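Local coordinates for Glyoxalase/Bleomycin resistance protein (Bacillus cereus ATCC 14579, PDB 1XQA), which is of unknown function but binds magnesium and is possibly a glyoxalase-type metalloenzyme, at residues A16-L21 and A36-R41; Q79-D84 and F99-P104. All blocks are in the same frame, centred on the assembly; numbering follows the deposited sequence.

How the contacts relate
From the N terminus the chain forms strand 6-11 and helix 14-25, and contact 1 closes when strand 37-41, two strands on, returns beneath the helix. After strand 47-52 the pattern recurs: strand 64-67 leads to helix 71-83, and contact 2 closes when strand 97-103 packs under it. The two loops follow in series, neither nested nor crossed, and each ties a helix to its own mixed four-stranded sheet. The centres of contact 1 and contact 2 lie about 17 Å apart, yet the two touch. Phe20 of segment 16-21 lies against Pro104, with CG 3.4 Å from Pro104 CD, and against Leu81, so the first helix also meets both segments of contact 2.

Contact 1: residues A16-L21 and A36-R41; sequences AAREFL and AFAVMR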
# COMPACT_ATOMS: atom_id res chain seq x y z
N ALA A 16 -0.72 10.96 5.79
CA ALA A 16 -2.01 10.45 5.30
C ALA A 16 -2.04 10.31 3.77
O ALA A 16 -2.57 9.31 3.26
CB ALA A 16 -3.14 11.34 5.76
N ALA A 17 -1.51 11.32 3.08
CA ALA A 17 -1.43 11.28 1.61
C ALA A 17 -0.55 10.13 1.17
O ALA A 17 -0.92 9.38 0.28
CB ALA A 17 -0.94 12.60 1.04
N ARG A 18 0.61 9.97 1.82
CA ARG A 18 1.53 8.86 1.48
C ARG A 18 0.87 7.49 1.60
O ARG A 18 0.97 6.65 0.69
CB ARG A 18 2.76 8.91 2.38
CG ARG A 18 3.70 7.73 2.22
CD ARG A 18 4.86 7.85 3.16
NE ARG A 18 5.63 6.61 3.21
CZ ARG A 18 6.65 6.40 4.04
NH1 ARG A 18 7.06 7.36 4.88
NH2 ARG A 18 7.28 5.24 4.00
N GLU A 19 0.22 7.24 2.72
CA GLU A 19 -0.29 5.90 2.98
C GLU A 19 -1.44 5.56 2.00
O GLU A 19 -1.55 4.42 1.56
CB GLU A 19 -0.64 5.73 4.46
CG GLU A 19 -2.05 6.08 4.84
CD GLU A 19 -2.27 6.12 6.36
OE1 GLU A 19 -3.23 6.81 6.78
OE2 GLU A 19 -1.47 5.50 7.11
N PHE A 20 -2.24 6.56 1.65
CA PHE A 20 -3.31 6.41 0.65
C PHE A 20 -2.72 6.07 -0.73
O PHE A 20 -3.18 5.14 -1.40
CB PHE A 20 -4.12 7.71 0.56
CG PHE A 20 -5.30 7.62 -0.36
CD1 PHE A 20 -6.47 6.98 0.06
CD2 PHE A 20 -5.26 8.20 -1.64
CE1 PHE A 20 -7.59 6.92 -0.78
CE2 PHE A 20 -6.38 8.14 -2.49
CZ PHE A 20 -7.55 7.49 -2.05
N LEU A 21 -1.67 6.80 -1.12
CA LEU A 21 -1.03 6.57 -2.43
C LEU A 21 -0.35 5.21 -2.50
O LEU A 21 -0.37 4.54 -3.55
CB LEU A 21 -0.06 7.71 -2.76
CG LEU A 21 -0.72 9.05 -3.07
CD1 LEU A 21 0.32 10.18 -2.97
CD2 LEU A 21 -1.45 9.04 -4.44
N ALA A 36 7.23 16.42 7.24
CA ALA A 36 7.03 17.58 6.38
C ALA A 36 7.08 17.25 4.90
O ALA A 36 6.58 18.02 4.07
CB ALA A 36 8.05 18.65 6.72
N PHE A 37 7.68 16.11 4.55
CA PHE A 37 8.07 15.88 3.17
C PHE A 37 8.26 14.38 2.89
O PHE A 37 8.85 13.68 3.71
CB PHE A 37 9.36 16.65 2.93
CG PHE A 37 9.85 16.62 1.53
CD1 PHE A 37 9.25 17.40 0.54
CD2 PHE A 37 10.96 15.85 1.20
CE1 PHE A 37 9.73 17.39 -0.77
CE2 PHE A 37 11.45 15.83 -0.11
CZ PHE A 37 10.84 16.61 -1.09
N ALA A 38 7.76 13.91 1.75
CA ALA A 38 7.94 12.52 1.32
C ALA A 38 8.13 12.49 -0.18
O ALA A 38 7.45 13.21 -0.89
CB ALA A 38 6.73 11.64 1.70
N VAL A 39 9.07 11.68 -0.65
CA VAL A 39 9.29 11.54 -2.08
C VAL A 39 8.67 10.24 -2.52
O VAL A 39 9.07 9.17 -2.05
CB VAL A 39 10.79 11.51 -2.41
CG1 VAL A 39 11.00 11.44 -3.92
CG2 VAL A 39 11.45 12.75 -1.85
N MSE A 40 7.66 10.33 -3.38
CA MSE A 40 6.98 9.15 -3.91
C MSE A 40 7.38 8.94 -5.37
O MSE A 40 7.67 9.90 -6.08
CB MSE A 40 5.46 9.29 -3.82
CG MSE A 40 4.91 9.88 -2.50
SE MSE A 40 5.31 8.72 -0.99
CE MSE A 40 4.46 7.04 -1.63
N ARG A 41 7.39 7.68 -5.80
CA ARG A 41 7.76 7.29 -7.16
C ARG A 41 6.69 6.36 -7.70
O ARG A 41 6.16 5.55 -6.95
CB ARG A 41 9.07 6.50 -7.17
CG ARG A 41 10.28 7.24 -6.65
CD ARG A 41 11.51 6.36 -6.81
NE ARG A 41 11.75 5.97 -8.20
CZ ARG A 41 12.50 6.66 -9.06
NH1 ARG A 41 12.67 6.22 -10.30
NH2 ARG A 41 13.07 7.79 -8.68
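Contact 1 is a small, buried helix-on-sheet packing in the N-terminal half of the chain, where Arg18 on helix 14-25 lies across Met40, a selenomethionine, on strand 37-41. The touching part of the arginine is its aliphatic stem: CG of Arg18 sits 3.7 Å from SE of Met40, and the CE methyl of Met40 is 4.0 Å from the same carbon. Met40 reaches the helix with a chain bent at both chi2 and chi3, whereas Arg18 runs extended from CG to NE, and the two side chains cross at about a right angle. Farther along the stem, Arg18 CD passes 4.5 Å from the methyl CB of Ala38, the other strand residue turned to this side.

The helix and the mixed four-stranded sheet it covers, strand order 1-4-3-2, together make up one beta-alpha-beta-beta-beta unit of the vicinal oxygen chelate fold. Leu48 and Leu27 extend the apolar layer around Leu21 and Met40. The arginine's extended shape, with CG anti to the backbone N (chi1 174°), carries its charged end beyond the selenium: NE forms a salt bridge with Glu22, and NH2 donates to the carbonyl O of Cys29 in the second subunit.

Contact 2: residues Q79-D84 and F99-P104; sequences QRLKED and FYVEAP
Helix 71-83 runs out in the segment 79-84 beside strand 97-103, and the two backbones come nearest at Leu81 and Val101, whose CA atoms are 8.6 Å apart. No hydrogen bond joins the segments; the last helical turn is held within itself, by Glu83 N to Gln79 O and by Asp84 N to Arg80 O, and Asp84 is the first residue to leave helical backbone angles.

Between helix and strand the contact rests on one methyl group. Leu81 CD1 meets the edge of the Phe99 ring, near the ring plane, at 3.8 Å from CE1 and 4.0 Å from CZ, and it also lies 4.1 Å from CG1 of Val101. Both strand side chains are buried and start toward the helix. Phe99 has CG between its backbone N and carbonyl carbon (chi1 72°), which brings the CE1-CZ edge of the ring to the leucine. Val101 places CG1 in the equivalent position (chi1 60°), and this is the branch that touches CD1.

Helix 71-83 covers one face of the sheet in the second beta-alpha-beta-beta-beta unit of the vicinal oxygen chelate fold. The magnesium ion, bound by His63 and Glu110, lies about 11 Å from the side chain of Phe99; Tyr100, the next residue along the strand, meets the His63 ring edge-to-face.

Away from the strand, Gln79 NE2 donates to Glu83 OE2 at 3.0 Å, from above the carboxylate plane and with a bent N-H...O angle of 144°. At the subunit interface, Glu83 OE1 forms a salt bridge with Arg80 of the second subunit, while NH2 of Arg80 in the first chain pairs in turn with Glu83 and Asp84 of the second subunit.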
# COMPACT_ATOMS: atom_id res chain seq x y z
N GLN A 79 -14.40 0.04 -6.27
CA GLN A 79 -15.04 -0.88 -5.31
C GLN A 79 -14.27 -0.90 -3.99
O GLN A 79 -14.87 -0.80 -2.91
CB GLN A 79 -15.14 -2.29 -5.91
CG GLN A 79 -15.64 -3.38 -4.93
CD GLN A 79 -15.23 -4.83 -5.31
OE1 GLN A 79 -14.57 -5.07 -6.34
NE2 GLN A 79 -15.63 -5.79 -4.46
N ARG A 80 -12.94 -0.98 -4.06
CA ARG A 80 -12.14 -1.05 -2.85
C ARG A 80 -12.18 0.24 -2.06
O ARG A 80 -12.27 0.22 -0.83
CB ARG A 80 -10.71 -1.48 -3.15
CG ARG A 80 -10.65 -2.92 -3.63
CD ARG A 80 -9.27 -3.38 -4.03
NE ARG A 80 -9.36 -4.76 -4.55
CZ ARG A 80 -8.31 -5.53 -4.83
NH1 ARG A 80 -7.07 -5.08 -4.65
NH2 ARG A 80 -8.51 -6.75 -5.28
N LEU A 81 -12.13 1.37 -2.76
CA LEU A 81 -12.25 2.68 -2.09
C LEU A 81 -13.59 2.80 -1.37
O LEU A 81 -13.63 3.18 -0.20
CB LEU A 81 -12.06 3.83 -3.09
CG LEU A 81 -10.62 4.08 -3.55
CD1 LEU A 81 -10.61 5.06 -4.74
CD2 LEU A 81 -9.75 4.60 -2.41
N LYS A 82 -14.68 2.44 -2.05
CA LYS A 82 -16.02 2.44 -1.48
C LYS A 82 -16.11 1.57 -0.22
O LYS A 82 -16.59 2.03 0.83
CB LYS A 82 -17.05 1.96 -2.52
CG LYS A 82 -18.51 2.12 -2.08
CD LYS A 82 -19.46 1.72 -3.20
CE LYS A 82 -20.91 1.93 -2.77
NZ LYS A 82 -21.83 1.10 -3.61
N GLU A 83 -15.65 0.32 -0.32
CA GLU A 83 -15.65 -0.60 0.82
C GLU A 83 -14.81 -0.11 1.98
O GLU A 83 -15.08 -0.47 3.12
CB GLU A 83 -15.10 -1.96 0.42
CG GLU A 83 -15.97 -2.67 -0.56
CD GLU A 83 -15.34 -3.95 -1.06
OE1 GLU A 83 -14.13 -4.18 -0.80
OE2 GLU A 83 -16.05 -4.70 -1.73
N ASP A 84 -13.80 0.67 1.67
CA ASP A 84 -12.88 1.16 2.69
C ASP A 84 -13.30 2.53 3.23
O ASP A 84 -12.57 3.14 4.02
CB ASP A 84 -11.45 1.20 2.14
CG ASP A 84 -10.88 -0.18 1.88
OD1 ASP A 84 -11.53 -1.21 2.22
OD2 ASP A 84 -9.76 -0.24 1.32
N PHE A 99 -13.60 7.91 -12.73
CA PHE A 99 -14.20 8.45 -11.52
C PHE A 99 -13.17 9.29 -10.79
O PHE A 99 -11.98 9.25 -11.11
CB PHE A 99 -14.76 7.36 -10.62
CG PHE A 99 -13.71 6.53 -9.91
CD1 PHE A 99 -13.25 6.88 -8.65
CD2 PHE A 99 -13.20 5.38 -10.51
CE1 PHE A 99 -12.30 6.12 -7.99
CE2 PHE A 99 -12.25 4.60 -9.86
CZ PHE A 99 -11.80 4.97 -8.61
N TYR A 100 -13.66 10.05 -9.82
CA TYR A 100 -12.79 10.89 -9.02
C TYR A 100 -12.92 10.51 -7.54
O TYR A 100 -13.96 10.00 -7.10
CB TYR A 100 -13.13 12.36 -9.22
CG TYR A 100 -13.05 12.79 -10.66
CD1 TYR A 100 -11.87 13.30 -11.18
CD2 TYR A 100 -14.14 12.62 -11.52
CE1 TYR A 100 -11.78 13.67 -12.52
CE2 TYR A 100 -14.06 12.97 -12.86
CZ TYR A 100 -12.88 13.50 -13.35
OH TYR A 100 -12.80 13.87 -14.68
N VAL A 101 -11.88 10.81 -6.78
CA VAL A 101 -11.90 10.62 -5.34
C VAL A 101 -11.14 11.75 -4.66
O VAL A 101 -10.07 12.15 -5.12
CB VAL A 101 -11.34 9.23 -4.93
CG1 VAL A 101 -9.89 9.04 -5.39
CG2 VAL A 101 -11.50 8.97 -3.40
N GLU A 102 -11.70 12.27 -3.58
CA GLU A 102 -11.04 13.29 -2.77
C GLU A 102 -10.08 12.58 -1.86
O GLU A 102 -10.51 11.81 -0.99
CB GLU A 102 -12.05 14.05 -1.92
CG GLU A 102 -13.26 14.48 -2.67
CD GLU A 102 -13.13 15.86 -3.17
OE1 GLU A 102 -13.93 16.71 -2.72
OE2 GLU A 102 -12.21 16.10 -3.99
N ALA A 103 -8.78 12.84 -2.05
CA ALA A 103 -7.72 12.07 -1.40
C ALA A 103 -7.31 12.69 -0.07
O ALA A 103 -7.39 13.92 0.10
CB ALA A 103 -6.52 11.96 -2.31
N PRO A 104 -6.86 11.84 0.88
CA PRO A 104 -6.20 12.33 2.09
C PRO A 104 -5.11 13.34 1.74
O PRO A 104 -4.35 13.13 0.78
CB PRO A 104 -5.60 11.06 2.70
CG PRO A 104 -6.59 9.98 2.32
CD PRO A 104 -6.97 10.36 0.89